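Local coordinates for protein Apc35852 (Geobacillus stearothermophilus, PDB 1U9C) that is of unknown function but belongs to the DJ-1/PfpI family, whose members include chaperones, proteases and glyoxalases, at residues 24-29 against 74-79; 8-13 against 36-41; 90-95 against 214-219. All blocks are in the same frame, centred on the assembly; numbering follows the deposited sequence.

Contact 1 of 3, residues 24-29 against 74-79; sequences TGLWLE and AALKHT
Leu76 reaches across to Leu26 and Leu28 with the branched end of its side chain, and these three leucines make up the whole contact between residues 24-29 and 74-79. Its CD1 methyl is shared: it lies 3.7 Å from Leu26 CD2 and also 3.7 Å from Leu28 CD1. The second branch adds to one side alone, Leu76 CD2 standing 3.8 Å from Leu26 CD2, which means that Leu26 is met by both methyls of the fork whereas Leu28 is met by one. The orientations differ as well. Leu26 lies at about a right angle to Leu76, while Leu28 meets it on a slant and offers only its CD1.

The CB bonds of Leu26 and Leu76 each point at the opposite segment. That of Leu28 does not, and its side chain arrives only at the far end: with CG trans to the backbone nitrogen (chi1 178°), the branch extends until CD1 reaches Leu76. The nearest CA pair, Leu28 and Leu76, is 9.4 Å apart, a gap bridged by side chains without any hydrogen bond, and the summed buried surface is a modest 106 Å². All three residues are buried, and Phe31 of helix 28-40 touches both Leu26 and Leu76, extending the apolar cluster.

On the backbone side, Ser61 OG is hydrogen-bonded to Leu28 N, and Leu76 pairs with Val55 through main-chain atoms. Leu76 itself lies within a type I beta turn, from Ala75 to His78, where the chain passes from helix 70-75 toward the edge strand 80-81. The arrangement is a leucine cluster at the flank of an alpha/beta sandwich, joining the approach to helix 28-40 to the helix-to-strand turn.

Contact 2 of 3, residues 8-13 against 36-41; sequences VLMVVT and LVFQEK
Strand 7-12 passes helix 28-40 with Val8 and Phe38 as the closest backbone pair, their CA atoms 7.8 Å apart, and no hydrogen bond links the two segments. Val8 and Met10, two residues apart on the strand, both direct their CB bonds at the helix, and Phe38 answers from it with its ring.

The ring is gripped on two different aspects. Val8 approaches at about a right angle, and both its methyls lie on one face: CG2 is nearer the middle, and CG1 stands above the CD2-CE2 rim, 3.9 Å from Phe38 CE2. Met10 comes to the edge instead. Its sulfur, SD, is 4.2 Å from Phe38 CD2 and 5.4 Å from the ring centroid, and the direction to it lies 86° off the ring normal. This is an edge-on Met-aromatic contact, with the sulfur close to the ring plane. CG of Met10 is trans to the carbonyl carbon (chi1 -60°) and the next torsion is extended (chi2 -173°), which together place SD at the ring. The CB bond of Phe38 points to the strand, and the ring continues in that direction. Together the three buried residues enclose 121 Å² of surface, about half of it belonging to Phe38.

From strand 7-12 the chain goes by way of loops and the short strand 22-23 into helix 28-40, and after the helix into strand 44-49, parallel to and beside strand 7-12: a beta-alpha-beta crossover. Met10 also packs against Phe31, Pro34 and Tyr35, one to two turns earlier on the helix, and on the other flank meets Phe94 of strand 92-95. The helix packs against strands 7-12 and 44-49, with Phe38 set against Val8, Met10 and Val45.

Contact 3 of 3, residues 90-95 against 214-219; sequences FDAIFL and EKVVAA
Val216 of helix 209-221 uses both of its methyls to meet strand 92-95, in the helix-on-sheet packing of a three-layer alpha/beta/alpha sandwich. CG1 lies 4.0 Å from Ala92 CB, and CG2 reaches the ring of Phe94. Ala92 and Phe94, alternate residues of the strand, both send their CB bonds toward the helix, whereas that of Ile93 points away, and its side chain packs against Val114, Leu115 and Phe118 of helix 109-120. The sheet is therefore covered on its two faces by different helices.

The small side chain of Ala92 goes with the nearest backbone approach, 7.6 Å between the CA atoms of Ala92 and Val216. No hydrogen bond crosses, and the two segments bury 108 Å² in all.

Further out, Val216 also touches Phe38 of helix 28-40 and Ala126 of strand 124-127, while Phe94 packs on Pro34 and Ala126; the two helices are thus neighbours on one side of the sheet. The valine's rotation splits its methyls between the two strand residues: CG1 is trans to the backbone nitrogen (chi1 173°) and serves Ala92, while CG2, trans to the carbonyl carbon, stands near the plane of the Phe94 ring at its edge, 4.2 Å from Phe94 CD1.

Contacts 2 and 3 are close, their centres 8 Å apart, and share one sheet: strands 7-12 and 92-95 are parallel neighbours, and Leu9 O lies 2.8 Å from Phe94 N, a probable hydrogen bond. The centre of contact 1 lies about 12 Å from that of contact 2 and about 19 Å from that of contact 3. Contact 1 joins contact 2 through helix 28-40, through Leu26 and Leu76 on Val12, and through Thr13 CG2 against the backbone of Gly25 and Leu26. Along the chain, contacts 1 and 2 interleave their segments, and contact 3 follows both. Strand 124-127, beside 92-95, leads to Cys129, oxidised to 3-sulfinoalanine, consistent with the reactive cysteine of DJ-1 relatives.

Contact 1 of 3, residues 24-29 against 74-79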
loop_
_atom_site.group_PDB
_atom_site.type_symbol
_atom_site.label_atom_id
_atom_site.label_comp_id
_atom_site.label_asym_id
_atom_site.label_seq_id
_atom_site.Cartn_x
_atom_site.Cartn_y
_atom_site.Cartn_z
ATOM N N THR A 24 -6.442 15.100 -2.254
ATOM C CA THR A 24 -6.240 13.688 -2.490
ATOM C C THR A 24 -6.918 12.850 -1.424
ATOM O O THR A 24 -7.869 13.227 -0.754
ATOM C CB THR A 24 -4.762 13.480 -2.634
ATOM O OG1 THR A 24 -4.440 12.157 -3.036
ATOM C CG2 THR A 24 -3.962 13.826 -1.366
ATOM N N GLY A 25 -6.449 11.612 -1.344
ATOM C CA GLY A 25 -6.925 10.576 -0.396
ATOM C C GLY A 25 -6.479 9.210 -0.883
ATOM O O GLY A 25 -5.498 9.108 -1.530
ATOM N N LEU A 26 -7.224 8.193 -0.484
ATOM C CA LEU A 26 -7.015 6.814 -0.941
ATOM C C LEU A 26 -7.459 6.671 -2.365
ATOM O O LEU A 26 -8.501 7.202 -2.780
ATOM C CB LEU A 26 -7.879 5.901 -0.073
ATOM C CG LEU A 26 -8.101 4.487 -0.604
ATOM C CD1 LEU A 26 -6.863 3.648 -0.668
ATOM C CD2 LEU A 26 -9.167 3.826 0.282
ATOM N N TRP A 27 -6.664 5.973 -3.181
ATOM C CA TRP A 27 -7.091 5.615 -4.514
ATOM C C TRP A 27 -7.989 4.376 -4.409
ATOM O O TRP A 27 -7.492 3.283 -4.159
ATOM C CB TRP A 27 -5.907 5.299 -5.453
ATOM C CG TRP A 27 -6.311 5.321 -6.857
ATOM C CD1 TRP A 27 -6.843 4.280 -7.585
ATOM C CD2 TRP A 27 -6.355 6.462 -7.703
ATOM N NE1 TRP A 27 -7.177 4.719 -8.854
ATOM C CE2 TRP A 27 -6.894 6.052 -8.927
ATOM C CE3 TRP A 27 -5.978 7.799 -7.536
ATOM C CZ2 TRP A 27 -7.063 6.932 -9.977
ATOM C CZ3 TRP A 27 -6.158 8.668 -8.591
ATOM C CH2 TRP A 27 -6.679 8.242 -9.761
ATOM N N LEU A 28 -9.276 4.574 -4.567
ATOM C CA LEU A 28 -10.274 3.568 -4.218
ATOM C C LEU A 28 -9.973 2.171 -4.738
ATOM O O LEU A 28 -9.989 1.189 -3.963
ATOM C CB LEU A 28 -11.670 4.058 -4.604
ATOM C CG LEU A 28 -12.766 3.047 -4.308
ATOM C CD1 LEU A 28 -12.886 2.640 -2.838
ATOM C CD2 LEU A 28 -14.074 3.652 -4.822
ATOM N N GLU A 29 -9.662 2.020 -6.013
ATOM C CA GLU A 29 -9.509 0.701 -6.588
ATOM C C GLU A 29 -8.418 -0.080 -5.887
ATOM O O GLU A 29 -8.443 -1.321 -5.855
ATOM C CB GLU A 29 -9.187 0.813 -8.118
ATOM C CG GLU A 29 -8.834 -0.499 -8.805
ATOM C CD GLU A 29 -8.503 -0.391 -10.262
ATOM O OE1 GLU A 29 -8.281 0.723 -10.793
ATOM O OE2 GLU A 29 -8.428 -1.500 -10.851
ATOM N N ALA A 74 -18.120 0.398 1.880
ATOM C CA ALA A 74 -18.667 0.517 3.204
ATOM C C ALA A 74 -17.679 0.312 4.297
ATOM O O ALA A 74 -17.720 1.042 5.318
ATOM C CB ALA A 74 -19.888 -0.459 3.326
ATOM N N ALA A 75 -16.758 -0.635 4.151
ATOM C CA ALA A 75 -15.720 -0.838 5.128
ATOM C C ALA A 75 -14.891 0.408 5.384
ATOM O O ALA A 75 -14.449 0.647 6.504
ATOM C CB ALA A 75 -14.850 -1.998 4.710
ATOM N N LEU A 76 -14.671 1.173 4.330
ATOM C CA LEU A 76 -13.844 2.369 4.449
ATOM C C LEU A 76 -14.506 3.469 5.212
ATOM O O LEU A 76 -13.834 4.443 5.579
ATOM C CB LEU A 76 -13.523 2.880 3.054
ATOM C CG LEU A 76 -12.568 2.016 2.279
ATOM C CD1 LEU A 76 -12.521 2.467 0.832
ATOM C CD2 LEU A 76 -11.155 2.031 2.915
ATOM N N LYS A 77 -15.798 3.373 5.488
ATOM C CA LYS A 77 -16.484 4.420 6.253
ATOM C C LYS A 77 -16.246 4.291 7.765
ATOM O O LYS A 77 -16.538 5.248 8.505
ATOM C CB LYS A 77 -18.017 4.434 5.937
ATOM C CG LYS A 77 -18.313 4.647 4.487
ATOM C CD LYS A 77 -19.725 5.167 4.231
ATOM C CE LYS A 77 -20.056 5.074 2.772
ATOM N NZ LYS A 77 -19.130 5.762 1.863
ATOM N N HIS A 78 -15.728 3.165 8.239
ATOM C CA HIS A 78 -15.561 2.906 9.667
ATOM C C HIS A 78 -14.348 2.046 9.932
ATOM O O HIS A 78 -14.389 0.984 10.521
ATOM C CB HIS A 78 -16.854 2.285 10.281
ATOM C CG HIS A 78 -17.390 1.126 9.513
ATOM N ND1 HIS A 78 -18.490 1.224 8.681
ATOM C CD2 HIS A 78 -16.937 -0.144 9.402
ATOM C CE1 HIS A 78 -18.681 0.048 8.097
ATOM N NE2 HIS A 78 -17.781 -0.801 8.528
ATOM N N THR A 79 -13.191 2.576 9.507
ATOM C CA THR A 79 -11.933 1.839 9.668
ATOM C C THR A 79 -11.433 1.847 11.103
ATOM O O THR A 79 -11.701 2.783 11.867
ATOM C CB THR A 79 -10.850 2.373 8.718
ATOM O OG1 THR A 79 -10.510 3.725 9.077
ATOM C CG2 THR A 79 -11.310 2.360 7.297
#

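Contact 2 of 3, residues 8-13 against 36-41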
loop_
_atom_site.group_PDB
_atom_site.type_symbol
_atom_site.label_atom_id
_atom_site.label_comp_id
_atom_site.label_asym_id
_atom_site.label_seq_id
_atom_site.Cartn_x
_atom_site.Cartn_y
_atom_site.Cartn_z
ATOM N N VAL A 8 -5.261 -10.881 6.913
ATOM C CA VAL A 8 -4.632 -9.786 6.163
ATOM C C VAL A 8 -4.978 -8.456 6.826
ATOM O O VAL A 8 -6.142 -8.165 7.069
ATOM C CB VAL A 8 -5.029 -9.754 4.668
ATOM C CG1 VAL A 8 -4.361 -8.644 3.950
ATOM C CG2 VAL A 8 -4.716 -11.079 4.014
ATOM N N LEU A 9 -3.955 -7.653 7.079
ATOM C CA LEU A 9 -4.124 -6.287 7.584
ATOM C C LEU A 9 -4.014 -5.331 6.396
ATOM O O LEU A 9 -2.999 -5.332 5.705
ATOM C CB LEU A 9 -3.025 -5.960 8.595
ATOM C CG LEU A 9 -3.005 -4.528 9.117
ATOM C CD1 LEU A 9 -4.249 -4.211 9.917
ATOM C CD2 LEU A 9 -1.735 -4.309 9.929
ATOM N N MET A 10 -5.036 -4.518 6.152
ATOM C CA MET A 10 -4.956 -3.481 5.113
ATOM C C MET A 10 -4.871 -2.116 5.740
ATOM O O MET A 10 -5.627 -1.894 6.708
ATOM C CB MET A 10 -6.170 -3.559 4.194
ATOM C CG MET A 10 -6.270 -4.922 3.481
ATOM S SD MET A 10 -7.573 -5.011 2.221
ATOM C CE MET A 10 -6.820 -4.079 0.898
ATOM N N VAL A 11 -3.948 -1.271 5.292
ATOM C CA VAL A 11 -3.785 0.045 5.916
ATOM C C VAL A 11 -3.842 1.093 4.834
ATOM O O VAL A 11 -3.107 1.056 3.859
ATOM C CB VAL A 11 -2.455 0.143 6.681
ATOM C CG1 VAL A 11 -2.401 1.469 7.436
ATOM C CG2 VAL A 11 -2.258 -0.993 7.661
ATOM N N VAL A 12 -4.747 2.067 5.015
ATOM C CA VAL A 12 -4.937 3.147 4.071
ATOM C C VAL A 12 -4.722 4.533 4.719
ATOM O O VAL A 12 -4.757 4.736 5.917
ATOM C CB VAL A 12 -6.338 3.076 3.404
ATOM C CG1 VAL A 12 -6.495 1.755 2.700
ATOM C CG2 VAL A 12 -7.474 3.299 4.433
ATOM N N THR A 13 -4.498 5.501 3.811
ATOM C CA THR A 13 -4.304 6.924 4.175
ATOM C C THR A 13 -5.592 7.573 4.636
ATOM O O THR A 13 -6.706 7.132 4.344
ATOM C CB THR A 13 -3.741 7.654 2.938
ATOM O OG1 THR A 13 -3.374 9.014 3.268
ATOM C CG2 THR A 13 -4.744 7.777 1.816
ATOM N N LEU A 36 -11.643 -7.301 -2.201
ATOM C CA LEU A 36 -12.574 -8.292 -2.754
ATOM C C LEU A 36 -11.826 -9.608 -3.013
ATOM O O LEU A 36 -12.363 -10.701 -2.728
ATOM C CB LEU A 36 -13.202 -7.765 -4.068
ATOM C CG LEU A 36 -14.133 -8.668 -4.877
ATOM C CD1 LEU A 36 -15.348 -8.972 -4.033
ATOM C CD2 LEU A 36 -14.540 -8.094 -6.221
ATOM N N VAL A 37 -10.618 -9.587 -3.599
ATOM C CA VAL A 37 -9.812 -10.788 -3.793
ATOM C C VAL A 37 -9.623 -11.529 -2.484
ATOM O O VAL A 37 -9.837 -12.769 -2.398
ATOM C CB VAL A 37 -8.421 -10.446 -4.456
ATOM C CG1 VAL A 37 -7.417 -11.643 -4.373
ATOM C CG2 VAL A 37 -8.582 -9.988 -5.909
ATOM N N PHE A 38 -9.216 -10.807 -1.433
ATOM C CA PHE A 38 -8.977 -11.457 -0.147
ATOM C C PHE A 38 -10.255 -12.010 0.493
ATOM O O PHE A 38 -10.259 -13.118 1.034
ATOM C CB PHE A 38 -8.253 -10.486 0.803
ATOM C CG PHE A 38 -6.916 -9.998 0.302
ATOM C CD1 PHE A 38 -6.074 -10.777 -0.466
ATOM C CD2 PHE A 38 -6.502 -8.717 0.615
ATOM C CE1 PHE A 38 -4.871 -10.311 -0.912
ATOM C CE2 PHE A 38 -5.292 -8.262 0.161
ATOM C CZ PHE A 38 -4.483 -9.062 -0.598
ATOM N N GLN A 39 -11.337 -11.247 0.419
ATOM C CA GLN A 39 -12.626 -11.757 0.911
ATOM C C GLN A 39 -13.034 -13.018 0.141
ATOM O O GLN A 39 -13.506 -13.984 0.803
ATOM C CB GLN A 39 -13.696 -10.658 0.779
ATOM C CG GLN A 39 -13.523 -9.547 1.743
ATOM C CD GLN A 39 -13.727 -9.991 3.154
ATOM O OE1 GLN A 39 -12.867 -9.840 4.016
ATOM N NE2 GLN A 39 -14.846 -10.641 3.377
ATOM N N GLU A 40 -12.849 -13.070 -1.195
ATOM C CA GLU A 40 -13.218 -14.273 -2.038
ATOM C C GLU A 40 -12.444 -15.483 -1.605
ATOM O O GLU A 40 -12.917 -16.623 -1.741
ATOM C CB GLU A 40 -12.901 -13.992 -3.527
ATOM C CG GLU A 40 -13.885 -13.081 -4.260
ATOM C CD GLU A 40 -13.401 -12.556 -5.631
ATOM O OE1 GLU A 40 -12.191 -12.565 -6.006
ATOM O OE2 GLU A 40 -14.254 -12.063 -6.402
ATOM N N LYS A 41 -11.224 -15.318 -1.162
ATOM C CA LYS A 41 -10.420 -16.421 -0.729
ATOM C C LYS A 41 -10.777 -16.872 0.676
ATOM O O LYS A 41 -10.229 -17.881 1.163
ATOM C CB LYS A 41 -8.928 -16.047 -0.715
ATOM C CG LYS A 41 -8.262 -16.006 -2.042
ATOM C CD LYS A 41 -8.220 -17.381 -2.755
ATOM C CE LYS A 41 -7.377 -18.431 -2.088
ATOM N NZ LYS A 41 -7.341 -19.700 -2.931
#

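Contact 3 of 3, residues 90-95 against 214-219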
loop_
_atom_site.group_PDB
_atom_site.type_symbol
_atom_site.label_atom_id
_atom_site.label_comp_id
_atom_site.label_asym_id
_atom_site.label_seq_id
_atom_site.Cartn_x
_atom_site.Cartn_y
_atom_site.Cartn_z
ATOM N N PHE A 90 -1.225 -11.193 12.040
ATOM C CA PHE A 90 -1.555 -11.160 10.618
ATOM C C PHE A 90 -0.492 -11.834 9.790
ATOM O O PHE A 90 0.681 -11.652 10.044
ATOM C CB PHE A 90 -1.699 -9.724 10.156
ATOM C CG PHE A 90 -2.832 -9.027 10.797
ATOM C CD1 PHE A 90 -4.118 -9.204 10.354
ATOM C CD2 PHE A 90 -2.608 -8.199 11.904
ATOM C CE1 PHE A 90 -5.177 -8.629 11.008
ATOM C CE2 PHE A 90 -3.666 -7.586 12.550
ATOM C CZ PHE A 90 -4.949 -7.797 12.091
ATOM N N ASP A 91 -0.897 -12.523 8.738
ATOM C CA ASP A 91 -0.015 -13.207 7.805
ATOM C C ASP A 91 0.537 -12.293 6.744
ATOM O O ASP A 91 1.571 -12.544 6.172
ATOM C CB ASP A 91 -0.773 -14.350 7.192
ATOM C CG ASP A 91 -1.307 -15.250 8.230
ATOM O OD1 ASP A 91 -0.525 -16.116 8.726
ATOM O OD2 ASP A 91 -2.486 -15.239 8.646
ATOM N N ALA A 92 -0.174 -11.195 6.457
ATOM C CA ALA A 92 0.208 -10.243 5.410
ATOM C C ALA A 92 -0.271 -8.834 5.777
ATOM O O ALA A 92 -1.351 -8.709 6.413
ATOM C CB ALA A 92 -0.327 -10.609 4.020
ATOM N N ILE A 93 0.447 -7.826 5.305
ATOM C CA ILE A 93 -0.044 -6.418 5.359
ATOM C C ILE A 93 -0.048 -5.965 3.919
ATOM O O ILE A 93 0.841 -6.265 3.106
ATOM C CB ILE A 93 0.877 -5.558 6.272
ATOM C CG1 ILE A 93 0.291 -4.150 6.388
ATOM C CG2 ILE A 93 2.304 -5.492 5.800
ATOM C CD1 ILE A 93 1.077 -3.307 7.430
ATOM N N PHE A 94 -1.097 -5.167 3.601
ATOM C CA PHE A 94 -1.305 -4.614 2.273
ATOM C C PHE A 94 -1.541 -3.109 2.356
ATOM O O PHE A 94 -2.449 -2.696 3.056
ATOM C CB PHE A 94 -2.517 -5.323 1.642
ATOM C CG PHE A 94 -2.627 -5.120 0.155
ATOM C CD1 PHE A 94 -2.185 -6.085 -0.734
ATOM C CD2 PHE A 94 -3.108 -3.921 -0.388
ATOM C CE1 PHE A 94 -2.254 -5.875 -2.094
ATOM C CE2 PHE A 94 -3.158 -3.737 -1.751
ATOM C CZ PHE A 94 -2.720 -4.738 -2.581
ATOM N N LEU A 95 -0.747 -2.354 1.621
ATOM C CA LEU A 95 -0.813 -0.878 1.591
ATOM C C LEU A 95 -1.267 -0.364 0.262
ATOM O O LEU A 95 -0.476 -0.252 -0.669
ATOM C CB LEU A 95 0.589 -0.294 1.902
ATOM C CG LEU A 95 1.222 -0.709 3.220
ATOM C CD1 LEU A 95 2.575 -0.012 3.392
ATOM C CD2 LEU A 95 0.394 -0.564 4.350
ATOM N N GLU A 214 -3.015 -10.861 -6.175
ATOM C CA GLU A 214 -2.885 -12.269 -6.511
ATOM C C GLU A 214 -1.524 -12.826 -6.129
ATOM O O GLU A 214 -1.372 -14.024 -5.791
ATOM C CB GLU A 214 -3.205 -12.497 -7.999
ATOM C CG GLU A 214 -4.649 -12.181 -8.368
ATOM C CD GLU A 214 -5.687 -13.096 -7.724
ATOM O OE1 GLU A 214 -5.302 -14.136 -7.137
ATOM O OE2 GLU A 214 -6.911 -12.801 -7.827
ATOM N N LYS A 215 -0.494 -12.001 -6.152
ATOM C CA LYS A 215 0.791 -12.418 -5.611
ATOM C C LYS A 215 0.749 -12.692 -4.110
ATOM O O LYS A 215 1.394 -13.611 -3.625
ATOM C CB LYS A 215 1.930 -11.421 -5.944
ATOM C CG LYS A 215 2.423 -11.476 -7.413
ATOM C CD LYS A 215 3.395 -10.333 -7.778
ATOM C CE LYS A 215 4.018 -10.520 -9.160
ATOM N NZ LYS A 215 3.028 -10.345 -10.284
ATOM N N VAL A 216 -0.006 -11.853 -3.381
ATOM C CA VAL A 216 -0.209 -12.072 -1.937
ATOM C C VAL A 216 -0.887 -13.390 -1.725
ATOM O O VAL A 216 -0.474 -14.175 -0.892
ATOM C CB VAL A 216 -0.942 -10.890 -1.300
ATOM C CG1 VAL A 216 -1.293 -11.172 0.129
ATOM C CG2 VAL A 216 -0.080 -9.627 -1.433
ATOM N N VAL A 217 -1.944 -13.650 -2.472
ATOM C CA VAL A 217 -2.671 -14.909 -2.347
ATOM C C VAL A 217 -1.744 -16.104 -2.588
ATOM O O VAL A 217 -1.737 -17.046 -1.832
ATOM C CB VAL A 217 -3.901 -14.974 -3.352
ATOM C CG1 VAL A 217 -4.493 -16.367 -3.429
ATOM C CG2 VAL A 217 -4.954 -13.956 -2.966
ATOM N N ALA A 218 -0.914 -16.014 -3.635
ATOM C CA ALA A 218 0.005 -17.113 -3.933
ATOM C C ALA A 218 0.986 -17.347 -2.794
ATOM O O ALA A 218 1.192 -18.483 -2.370
ATOM C CB ALA A 218 0.825 -16.827 -5.200
ATOM N N ALA A 219 1.570 -16.250 -2.272
ATOM C CA ALA A 219 2.472 -16.387 -1.131
ATOM C C ALA A 219 1.781 -16.977 0.107
ATOM O O ALA A 219 2.372 -17.801 0.821
ATOM C CB ALA A 219 3.092 -15.061 -0.801
#